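Local coordinates for protein RTX toxin RtxA (Vibrio vulnificus MO6-24/O, PDB 6IMP) that forms an alpha/beta hydrolase-fold domain of a secreted virulence toxin and probably acts as a hydrolase on an unidentified substrate, at residues K244-P247 against K248-I252; F158-L161 against V162-G166; S30-T33 against R34-N37; E118-N121 against H122-Q126. All blocks are in the same frame, centred on the assembly; numbering follows the deposited sequence.

Contact 1: K244-P247 against K248-I252; sequences KGLP and KETPI
Pro247 and Thr250 meet round a local type I beta turn, in the loop that carries the chain from helix 239-243 into strand 252-256. The turn closes through one weak backbone bond, Thr250 N to Pro247 O at 3.0 Å with an N-H...O angle of 132°. The Thr250 hydroxyl bends back to the same carbonyl: OG1 is anti to the carbonyl carbon (chi1 -44°), but its modelled distance of 2.4 Å from Pro247 O is too short to trust in detail. From there OG1 also sits beside the proline ring, 3.5 Å from Pro247 CB. Leu246 comes across Thr250 at about a right angle, its CD2 3.9 Å from Thr250 CB. The same CD2 reaches Ile252 CD1 at 4.1 Å, joining the loop to the first residue of the strand. Leu246 and Pro247 also lie on Ala188 and Ala192 of helix 180-192, and Ile252 on Leu201 and Leu203 of strand 200-204. Lys248 is held elsewhere, with NZ bonded to Ala275 O and a cation-pi contact to Tyr277. The chemistry is thus divided: the Pro247 carbonyl closes the turn through a weak backbone bond, with the hydroxyl probably as second donor, while Leu246 and Ile252 give it a buried apolar side.

Contact 2: F158-L161 against V162-G166; sequences FNYL and VNDKG
Val162 N donates to Phe158 O at 3.1 Å, and Asn163 to Asn159 and Asp164 to Tyr160 repeat the i to i+4 pattern toward the C-terminal end of helix 147-164. The fourth bond, Lys165 N to Leu161 O, is weak at 3.4 Å, and Gly166 follows with positive phi. Val162 CG2 lies over one face of the Phe158 ring, 3.9 Å from its centroid and 19° off the ring normal, a CH-pi contact. Asn159 and Asn163 run side by side in the same direction, with amide planes 27° apart. Tyr160, its CG anti to the backbone N (chi1 170°), runs along the helix toward its C-terminal end and meets two residues there. Asp164 OD2 stands at the ring edge, in plane, 3.1 Å from Tyr160 CD1; the carboxylate's stronger bond is from Ile16 N to the other oxygen, OD1, and OD2 takes a weak one from Glu17 N. Lys165, bent in the outer half of its chain, brings NZ to Tyr160 OH as a donor at 2.8 Å. Phe158 packs on Leu187 and Ala191 of helix 180-192, and Tyr160 and Leu161 on Leu131 of strand 129-133. A helix lying so against the sheet, in the crossover from strand 129-133 to strand 172-177, is characteristic of the alpha/beta hydrolase fold.

Contact 3: S30-T33 against R34-N37; sequences SPLT and RFLN
Ser30 O accepts from Arg34 N at 3.0 Å, the first of four successive i to i+4 bonds that open helix 31-41 and end with Asn37 N on Thr33 O at 2.8 Å. Ser30 occupies the N-cap, and Pro31, which has no N-H to offer, fits the first turn. The Ser30 and Thr33 hydroxyls share a hydrogen bond, OG to OG1 at 2.7 Å, in which either may donate; the position of Thr33 OG1 is less certain. Arg34 folds back along the start of the helix: CG is anti to the carbonyl carbon (chi1 -84°), and a bend at chi3 turns the guanidinium so that its edge faces Pro31, NE lying 3.9 Å from Pro31 CA. Phe35 goes the other way, its CB 3.2 Å from Leu32 O and its ring carbon CD2 4.3 Å from Leu32 CG. Asn37 sets its CG 3.2 Å from Thr33 O. Phe35 and Leu36 reach Ile229 of helix 224-232. At this exposed helix start, therefore, main-chain bonds provide the polar cohesion between the two segments; a single loose apolar contact of Leu32 with the Phe35 ring is added, while the Ser30-Thr33 hydroxyl pair, less surely placed, adds a side-chain bond at the N-cap.

Contact 4: E118-N121 against H122-Q126; sequences EIRN and HYQKQ
Gln124 N and Lys125 N are both firmly satisfied, by Arg120 O and Asn121 O respectively, each at 3.0 Å and both bonds nearly straight (172° for Gln124). Arg120 O takes a second, weak donor, Tyr123 N at 3.0 Å, so this carbonyl is shared by two N-H groups. Further on, Gln126 N bonds back to Tyr123 O, and its side-chain NE2 gives a weak bond to His122 O. His122 lays its ring edge-on to Glu118 O, with CD2 3.1 Å away in the ring plane; NE2 is satisfied outside the segments, by Asn292 OD1, while Glu118 OE1 receives a weak bond from Asn292 N. Helix 112-124 connects parallel strands 101-105 and 129-133 in a beta-alpha-beta unit of the alpha/beta hydrolase fold. Its sheet-facing side carries Ile119 and Tyr123, which lie side by side and touch through Ile119 CG2 and Tyr123 CE2 at 3.9 Å; both rest on Met130, and Tyr123 also on Val102. Arg120 and Gln124 likewise run alongside each other in the same direction, guanidinium and amide planes 36° apart. The meeting is with the aliphatic part of the arginine: Gln124 OE1 lies 3.4 Å from Arg120 CG, which the first torsion (chi1 65°) places between the backbone N and carbonyl carbon. Gln124 NE2 donates to Gln85 O.

The four contacts come in the chain order 3, 4, 2, 1, and none touches another. Contacts 1 and 2 have centres about 22 Å apart but share a neighbour: both pack on helix 180-192, which follows strand 172-177 across what is probably the nucleophile elbow of the hydrolase fold. Contacts 2 and 4, centres about 21 Å apart, both bear on strand 129-133. Contacts 1 and 4 approach to about 11 Å at their nearest atoms. Contact 3 is the outlier, its centre about 35 Å from those of contacts 1 and 2 and, across the chain's centre, about 36 Å from that of contact 4; it leans on helix 224-232.

Contact 1: K244-P247 against K248-I252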
loop_
_atom_site.group_PDB
_atom_site.type_symbol
_atom_site.label_atom_id
_atom_site.label_comp_id
_atom_site.label_asym_id
_atom_site.label_seq_id
_atom_site.Cartn_x
_atom_site.Cartn_y
_atom_site.Cartn_z
ATOM N N LYS A 244 11.401 -3.416 -12.006
ATOM C CA LYS A 244 12.636 -3.644 -12.770
ATOM C C LYS A 244 13.849 -3.558 -11.872
ATOM O O LYS A 244 14.124 -2.515 -11.308
ATOM C CB LYS A 244 12.792 -2.610 -13.883
ATOM C CG LYS A 244 11.824 -2.788 -15.037
ATOM C CD LYS A 244 12.158 -1.867 -16.208
ATOM C CE LYS A 244 13.289 -2.413 -17.076
ATOM N NZ LYS A 244 12.965 -2.326 -18.531
ATOM N N GLY A 245 14.577 -4.660 -11.757
ATOM C CA GLY A 245 15.793 -4.690 -10.966
ATOM C C GLY A 245 15.521 -5.375 -9.659
ATOM O O GLY A 245 16.410 -5.494 -8.805
ATOM N N LEU A 246 14.273 -5.806 -9.486
ATOM C CA LEU A 246 13.969 -6.822 -8.508
ATOM C C LEU A 246 14.536 -8.138 -9.025
ATOM O O LEU A 246 14.349 -8.463 -10.206
ATOM C CB LEU A 246 12.464 -6.951 -8.281
ATOM C CG LEU A 246 12.115 -7.813 -7.068
ATOM C CD1 LEU A 246 12.540 -7.145 -5.765
ATOM C CD2 LEU A 246 10.627 -8.116 -7.051
ATOM N N PRO A 247 15.275 -8.872 -8.162
ATOM C CA PRO A 247 15.571 -10.277 -8.418
ATOM C C PRO A 247 14.327 -11.049 -8.872
ATOM O O PRO A 247 13.352 -11.148 -8.123
ATOM C CB PRO A 247 16.067 -10.791 -7.047
ATOM C CG PRO A 247 16.062 -9.608 -6.119
ATOM C CD PRO A 247 16.006 -8.390 -6.980
ATOM N N LYS A 248 14.374 -11.600 -10.084
ATOM C CA LYS A 248 13.176 -12.146 -10.737
ATOM C C LYS A 248 12.711 -13.485 -10.146
ATOM O O LYS A 248 11.653 -13.997 -10.510
ATOM C CB LYS A 248 13.410 -12.273 -12.238
ATOM C CG LYS A 248 13.709 -10.942 -12.913
ATOM C CD LYS A 248 13.436 -10.983 -14.410
ATOM C CE LYS A 248 14.412 -10.109 -15.186
ATOM N NZ LYS A 248 13.842 -9.620 -16.475
ATOM N N GLU A 249 13.482 -14.003 -9.196
ATOM C CA GLU A 249 13.090 -15.173 -8.398
ATOM C C GLU A 249 12.371 -14.781 -7.102
ATOM O O GLU A 249 12.238 -15.605 -6.198
ATOM C CB GLU A 249 14.310 -16.066 -8.063
ATOM C CG GLU A 249 15.670 -15.373 -8.038
ATOM C CD GLU A 249 16.258 -15.189 -9.432
ATOM O OE1 GLU A 249 16.529 -16.211 -10.103
ATOM O OE2 GLU A 249 16.431 -14.023 -9.860
ATOM N N THR A 250 11.912 -13.534 -7.000
ATOM C CA THR A 250 11.266 -13.084 -5.768
ATOM C C THR A 250 9.769 -13.398 -5.803
ATOM O O THR A 250 9.096 -13.091 -6.795
ATOM C CB THR A 250 11.472 -11.581 -5.497
ATOM O OG1 THR A 250 12.838 -11.223 -5.741
ATOM C CG2 THR A 250 11.134 -11.259 -4.044
ATOM N N PRO A 251 9.249 -14.028 -4.728
ATOM C CA PRO A 251 7.832 -14.366 -4.650
ATOM C C PRO A 251 6.896 -13.161 -4.787
ATOM O O PRO A 251 6.879 -12.267 -3.931
ATOM C CB PRO A 251 7.693 -15.026 -3.264
ATOM C CG PRO A 251 8.988 -14.809 -2.567
ATOM C CD PRO A 251 10.010 -14.650 -3.633
ATOM N N ILE A 252 6.139 -13.159 -5.878
ATOM C CA ILE A 252 5.089 -12.177 -6.121
ATOM C C ILE A 252 3.738 -12.887 -6.283
ATOM O O ILE A 252 3.402 -13.341 -7.372
ATOM C CB ILE A 252 5.399 -11.365 -7.405
ATOM C CG1 ILE A 252 6.747 -10.660 -7.251
ATOM C CG2 ILE A 252 4.279 -10.363 -7.722
ATOM C CD1 ILE A 252 7.277 -10.055 -8.534
#

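Contact 2: F158-L161 against V162-G166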
loop_
_atom_site.group_PDB
_atom_site.type_symbol
_atom_site.label_atom_id
_atom_site.label_comp_id
_atom_site.label_asym_id
_atom_site.label_seq_id
_atom_site.Cartn_x
_atom_site.Cartn_y
_atom_site.Cartn_z
ATOM N N PHE A 158 9.280 0.601 6.227
ATOM C CA PHE A 158 10.173 -0.549 6.227
ATOM C C PHE A 158 11.179 -0.436 7.355
ATOM O O PHE A 158 11.216 -1.278 8.246
ATOM C CB PHE A 158 10.919 -0.690 4.910
ATOM C CG PHE A 158 11.616 -2.008 4.765
ATOM C CD1 PHE A 158 10.896 -3.196 4.864
ATOM C CD2 PHE A 158 12.977 -2.075 4.537
ATOM C CE1 PHE A 158 11.517 -4.421 4.727
ATOM C CE2 PHE A 158 13.607 -3.300 4.396
ATOM C CZ PHE A 158 12.877 -4.475 4.500
ATOM N N ASN A 159 11.954 0.641 7.337
ATOM C CA ASN A 159 13.046 0.816 8.284
ATOM C C ASN A 159 12.556 0.698 9.717
ATOM O O ASN A 159 13.226 0.094 10.540
ATOM C CB ASN A 159 13.754 2.152 8.067
ATOM C CG ASN A 159 14.612 2.161 6.816
ATOM O OD1 ASN A 159 15.304 1.184 6.501
ATOM N ND2 ASN A 159 14.577 3.271 6.096
ATOM N N TYR A 160 11.353 1.193 9.994
ATOM C CA TYR A 160 10.752 1.046 11.338
ATOM C C TYR A 160 10.627 -0.417 11.787
ATOM O O TYR A 160 10.812 -0.732 12.968
ATOM C CB TYR A 160 9.380 1.724 11.410
ATOM C CG TYR A 160 8.628 1.404 12.677
ATOM C CD1 TYR A 160 9.092 1.848 13.905
ATOM C CD2 TYR A 160 7.476 0.630 12.652
ATOM C CE1 TYR A 160 8.426 1.545 15.087
ATOM C CE2 TYR A 160 6.789 0.333 13.823
ATOM C CZ TYR A 160 7.270 0.791 15.043
ATOM O OH TYR A 160 6.595 0.504 16.212
ATOM N N LEU A 161 10.298 -1.300 10.849
ATOM C CA LEU A 161 10.203 -2.725 11.146
ATOM C C LEU A 161 11.579 -3.279 11.435
ATOM O O LEU A 161 11.830 -3.784 12.530
ATOM C CB LEU A 161 9.568 -3.486 9.981
ATOM C CG LEU A 161 8.127 -3.104 9.641
ATOM C CD1 LEU A 161 7.652 -3.963 8.483
ATOM C CD2 LEU A 161 7.198 -3.257 10.841
ATOM N N VAL A 162 12.480 -3.107 10.467
ATOM C CA VAL A 162 13.854 -3.623 10.548
ATOM C C VAL A 162 14.581 -3.102 11.801
ATOM O O VAL A 162 15.311 -3.857 12.461
ATOM C CB VAL A 162 14.691 -3.227 9.299
ATOM C CG1 VAL A 162 16.122 -3.750 9.410
ATOM C CG2 VAL A 162 14.052 -3.751 8.019
ATOM N N ASN A 163 14.351 -1.822 12.130
ATOM C CA ASN A 163 15.276 -1.036 12.973
ATOM C C ASN A 163 14.786 -0.712 14.377
ATOM O O ASN A 163 15.591 -0.673 15.312
ATOM C CB ASN A 163 15.607 0.309 12.327
ATOM C CG ASN A 163 16.331 0.173 11.003
ATOM O OD1 ASN A 163 16.517 -0.927 10.492
ATOM N ND2 ASN A 163 16.748 1.305 10.437
ATOM N N ASP A 164 13.519 -0.340 14.510
ATOM C CA ASP A 164 12.948 -0.151 15.847
ATOM C C ASP A 164 12.555 -1.490 16.465
ATOM O O ASP A 164 12.433 -1.589 17.683
ATOM C CB ASP A 164 11.754 0.817 15.831
ATOM C CG ASP A 164 12.182 2.267 15.714
ATOM O OD1 ASP A 164 13.388 2.525 15.676
ATOM O OD2 ASP A 164 11.318 3.161 15.654
ATOM N N LYS A 165 12.358 -2.510 15.626
ATOM C CA LYS A 165 11.857 -3.816 16.100
ATOM C C LYS A 165 12.726 -5.019 15.664
ATOM O O LYS A 165 12.343 -6.176 15.869
ATOM C CB LYS A 165 10.390 -3.997 15.670
ATOM C CG LYS A 165 9.404 -3.143 16.469
ATOM C CD LYS A 165 8.064 -2.971 15.759
ATOM C CE LYS A 165 6.873 -3.189 16.691
ATOM N NZ LYS A 165 6.481 -1.981 17.475
ATOM N N GLY A 166 13.897 -4.739 15.088
ATOM C CA GLY A 166 14.955 -5.752 14.918
ATOM C C GLY A 166 14.633 -6.863 13.935
ATOM O O GLY A 166 15.391 -7.830 13.801
#

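Contact 3: S30-T33 against R34-N37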
loop_
_atom_site.group_PDB
_atom_site.type_symbol
_atom_site.label_atom_id
_atom_site.label_comp_id
_atom_site.label_asym_id
_atom_site.label_seq_id
_atom_site.Cartn_x
_atom_site.Cartn_y
_atom_site.Cartn_z
ATOM N N SER A 30 -2.013 24.956 -5.958
ATOM C CA SER A 30 -2.420 25.642 -7.180
ATOM C C SER A 30 -3.711 24.990 -7.638
ATOM O O SER A 30 -3.907 23.798 -7.412
ATOM C CB SER A 30 -1.358 25.516 -8.277
ATOM O OG SER A 30 -1.511 24.314 -9.013
ATOM N N PRO A 31 -4.584 25.748 -8.318
ATOM C CA PRO A 31 -5.924 25.220 -8.575
ATOM C C PRO A 31 -5.949 23.877 -9.307
ATOM O O PRO A 31 -6.838 23.058 -9.059
ATOM C CB PRO A 31 -6.559 26.294 -9.468
ATOM C CG PRO A 31 -5.779 27.523 -9.189
ATOM C CD PRO A 31 -4.376 27.023 -9.023
ATOM N N LEU A 32 -5.013 23.672 -10.228
ATOM C CA LEU A 32 -5.054 22.488 -11.077
ATOM C C LEU A 32 -4.489 21.248 -10.398
ATOM O O LEU A 32 -5.008 20.150 -10.581
ATOM C CB LEU A 32 -4.332 22.719 -12.404
ATOM C CG LEU A 32 -5.179 22.281 -13.604
ATOM C CD1 LEU A 32 -6.317 23.269 -13.835
ATOM C CD2 LEU A 32 -4.337 22.144 -14.852
ATOM N N THR A 33 -3.408 21.408 -9.647
ATOM C CA THR A 33 -2.872 20.294 -8.888
ATOM C C THR A 33 -3.819 19.925 -7.741
ATOM O O THR A 33 -3.848 18.775 -7.328
ATOM C CB THR A 33 -1.458 20.575 -8.373
ATOM O OG1 THR A 33 -1.404 21.910 -7.883
ATOM C CG2 THR A 33 -0.438 20.423 -9.498
ATOM N N ARG A 34 -4.630 20.878 -7.273
ATOM C CA ARG A 34 -5.790 20.559 -6.412
ATOM C C ARG A 34 -6.800 19.635 -7.126
ATOM O O ARG A 34 -7.250 18.641 -6.556
ATOM C CB ARG A 34 -6.496 21.837 -5.908
ATOM C CG ARG A 34 -5.864 22.468 -4.662
ATOM C CD ARG A 34 -6.792 23.484 -3.991
ATOM N NE ARG A 34 -7.041 24.657 -4.837
ATOM C CZ ARG A 34 -7.920 25.626 -4.569
ATOM N NH1 ARG A 34 -8.062 26.637 -5.420
ATOM N NH2 ARG A 34 -8.662 25.593 -3.463
ATOM N N PHE A 35 -7.153 19.975 -8.365
ATOM C CA PHE A 35 -7.965 19.088 -9.223
ATOM C C PHE A 35 -7.314 17.711 -9.359
ATOM O O PHE A 35 -7.935 16.688 -9.080
ATOM C CB PHE A 35 -8.197 19.726 -10.620
ATOM C CG PHE A 35 -8.374 18.726 -11.749
ATOM C CD1 PHE A 35 -9.390 17.795 -11.714
ATOM C CD2 PHE A 35 -7.570 18.778 -12.863
ATOM C CE1 PHE A 35 -9.559 16.886 -12.739
ATOM C CE2 PHE A 35 -7.744 17.888 -13.902
ATOM C CZ PHE A 35 -8.735 16.930 -13.833
ATOM N N LEU A 36 -6.062 17.694 -9.789
ATOM C CA LEU A 36 -5.369 16.443 -10.031
ATOM C C LEU A 36 -5.319 15.579 -8.781
ATOM O O LEU A 36 -5.714 14.415 -8.814
ATOM C CB LEU A 36 -3.950 16.693 -10.541
ATOM C CG LEU A 36 -3.400 15.541 -11.382
ATOM C CD1 LEU A 36 -4.045 15.550 -12.762
ATOM C CD2 LEU A 36 -1.879 15.602 -11.483
ATOM N N ASN A 37 -4.869 16.155 -7.672
ATOM C CA ASN A 37 -4.576 15.364 -6.472
ATOM C C ASN A 37 -5.834 14.690 -5.925
ATOM O O ASN A 37 -5.795 13.510 -5.541
ATOM C CB ASN A 37 -3.897 16.223 -5.398
ATOM C CG ASN A 37 -2.411 16.435 -5.672
ATOM O OD1 ASN A 37 -1.826 15.812 -6.564
ATOM N ND2 ASN A 37 -1.796 17.313 -4.902
#

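Contact 4: E118-N121 against H122-Q126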
loop_
_atom_site.group_PDB
_atom_site.type_symbol
_atom_site.label_atom_id
_atom_site.label_comp_id
_atom_site.label_asym_id
_atom_site.label_seq_id
_atom_site.Cartn_x
_atom_site.Cartn_y
_atom_site.Cartn_z
ATOM N N GLU A 118 -10.861 -4.146 7.550
ATOM C CA GLU A 118 -11.301 -5.416 6.996
ATOM C C GLU A 118 -10.149 -6.423 6.774
ATOM O O GLU A 118 -10.414 -7.592 6.542
ATOM C CB GLU A 118 -12.051 -5.184 5.675
ATOM C CG GLU A 118 -13.407 -4.485 5.807
ATOM C CD GLU A 118 -14.023 -4.129 4.451
ATOM O OE1 GLU A 118 -14.247 -5.051 3.621
ATOM O OE2 GLU A 118 -14.290 -2.926 4.214
ATOM N N ILE A 119 -8.891 -5.970 6.816
ATOM C CA ILE A 119 -7.736 -6.827 6.457
ATOM C C ILE A 119 -6.914 -7.341 7.656
ATOM O O ILE A 119 -6.366 -8.452 7.608
ATOM C CB ILE A 119 -6.780 -6.116 5.445
ATOM C CG1 ILE A 119 -7.547 -5.741 4.164
ATOM C CG2 ILE A 119 -5.592 -7.012 5.071
ATOM C CD1 ILE A 119 -6.805 -4.821 3.209
ATOM N N ARG A 120 -6.786 -6.538 8.708
ATOM C CA ARG A 120 -5.816 -6.859 9.762
ATOM C C ARG A 120 -6.184 -8.146 10.512
ATOM O O ARG A 120 -5.327 -9.016 10.745
ATOM C CB ARG A 120 -5.619 -5.683 10.729
ATOM C CG ARG A 120 -6.824 -5.294 11.566
ATOM C CD ARG A 120 -6.575 -3.983 12.298
ATOM N NE ARG A 120 -7.788 -3.164 12.341
ATOM C CZ ARG A 120 -8.553 -2.963 13.417
ATOM N NH1 ARG A 120 -8.213 -3.481 14.606
ATOM N NH2 ARG A 120 -9.664 -2.215 13.305
ATOM N N ASN A 121 -7.474 -8.287 10.811
ATOM C CA ASN A 121 -7.978 -9.426 11.565
ATOM C C ASN A 121 -7.493 -10.742 10.966
ATOM O O ASN A 121 -6.958 -11.595 11.677
ATOM C CB ASN A 121 -9.507 -9.399 11.597
ATOM C CG ASN A 121 -10.077 -10.154 12.776
ATOM O OD1 ASN A 121 -9.490 -10.169 13.858
ATOM N ND2 ASN A 121 -11.238 -10.770 12.580
ATOM N N HIS A 122 -7.628 -10.866 9.646
ATOM C CA HIS A 122 -7.351 -12.123 8.943
ATOM C C HIS A 122 -5.900 -12.588 9.132
ATOM O O HIS A 122 -5.639 -13.786 9.180
ATOM C CB HIS A 122 -7.677 -11.997 7.447
ATOM C CG HIS A 122 -9.129 -11.756 7.147
ATOM N ND1 HIS A 122 -10.039 -12.778 6.988
ATOM C CD2 HIS A 122 -9.809 -10.611 6.903
ATOM C CE1 HIS A 122 -11.224 -12.270 6.685
ATOM N NE2 HIS A 122 -11.111 -10.957 6.628
ATOM N N TYR A 123 -4.965 -11.640 9.243
ATOM C CA TYR A 123 -3.550 -11.973 9.513
ATOM C C TYR A 123 -3.321 -12.251 11.006
ATOM O O TYR A 123 -2.634 -13.211 11.367
ATOM C CB TYR A 123 -2.603 -10.845 9.075
ATOM C CG TYR A 123 -2.343 -10.702 7.572
ATOM C CD1 TYR A 123 -1.560 -11.621 6.878
ATOM C CD2 TYR A 123 -2.790 -9.571 6.875
ATOM C CE1 TYR A 123 -1.289 -11.454 5.525
ATOM C CE2 TYR A 123 -2.524 -9.389 5.529
ATOM C CZ TYR A 123 -1.774 -10.325 4.852
ATOM O OH TYR A 123 -1.510 -10.136 3.508
ATOM N N GLN A 124 -3.864 -11.386 11.863
ATOM C CA GLN A 124 -3.660 -11.490 13.315
ATOM C C GLN A 124 -4.113 -12.860 13.868
ATOM O O GLN A 124 -3.370 -13.510 14.611
ATOM C CB GLN A 124 -4.372 -10.335 14.041
ATOM C CG GLN A 124 -3.724 -8.962 13.817
ATOM C CD GLN A 124 -4.459 -7.817 14.523
ATOM O OE1 GLN A 124 -5.352 -7.187 13.951
ATOM N NE2 GLN A 124 -4.067 -7.531 15.766
ATOM N N LYS A 125 -5.307 -13.299 13.454
ATOM C CA LYS A 125 -5.847 -14.661 13.735
ATOM C C LYS A 125 -4.908 -15.838 13.548
ATOM O O LYS A 125 -5.102 -16.900 14.136
ATOM C CB LYS A 125 -6.978 -14.981 12.767
ATOM C CG LYS A 125 -8.345 -14.544 13.247
ATOM C CD LYS A 125 -9.364 -14.555 12.115
ATOM C CE LYS A 125 -10.033 -15.910 11.952
ATOM N NZ LYS A 125 -11.018 -15.877 10.837
ATOM N N GLN A 126 -3.947 -15.675 12.658
ATOM C CA GLN A 126 -2.939 -16.696 12.421
ATOM C C GLN A 126 -1.625 -16.280 13.077
ATOM O O GLN A 126 -0.541 -16.674 12.630
ATOM C CB GLN A 126 -2.751 -16.905 10.914
ATOM C CG GLN A 126 -4.046 -16.837 10.100
ATOM C CD GLN A 126 -3.828 -17.124 8.629
ATOM O OE1 GLN A 126 -2.842 -17.756 8.245
ATOM N NE2 GLN A 126 -4.736 -16.640 7.793
#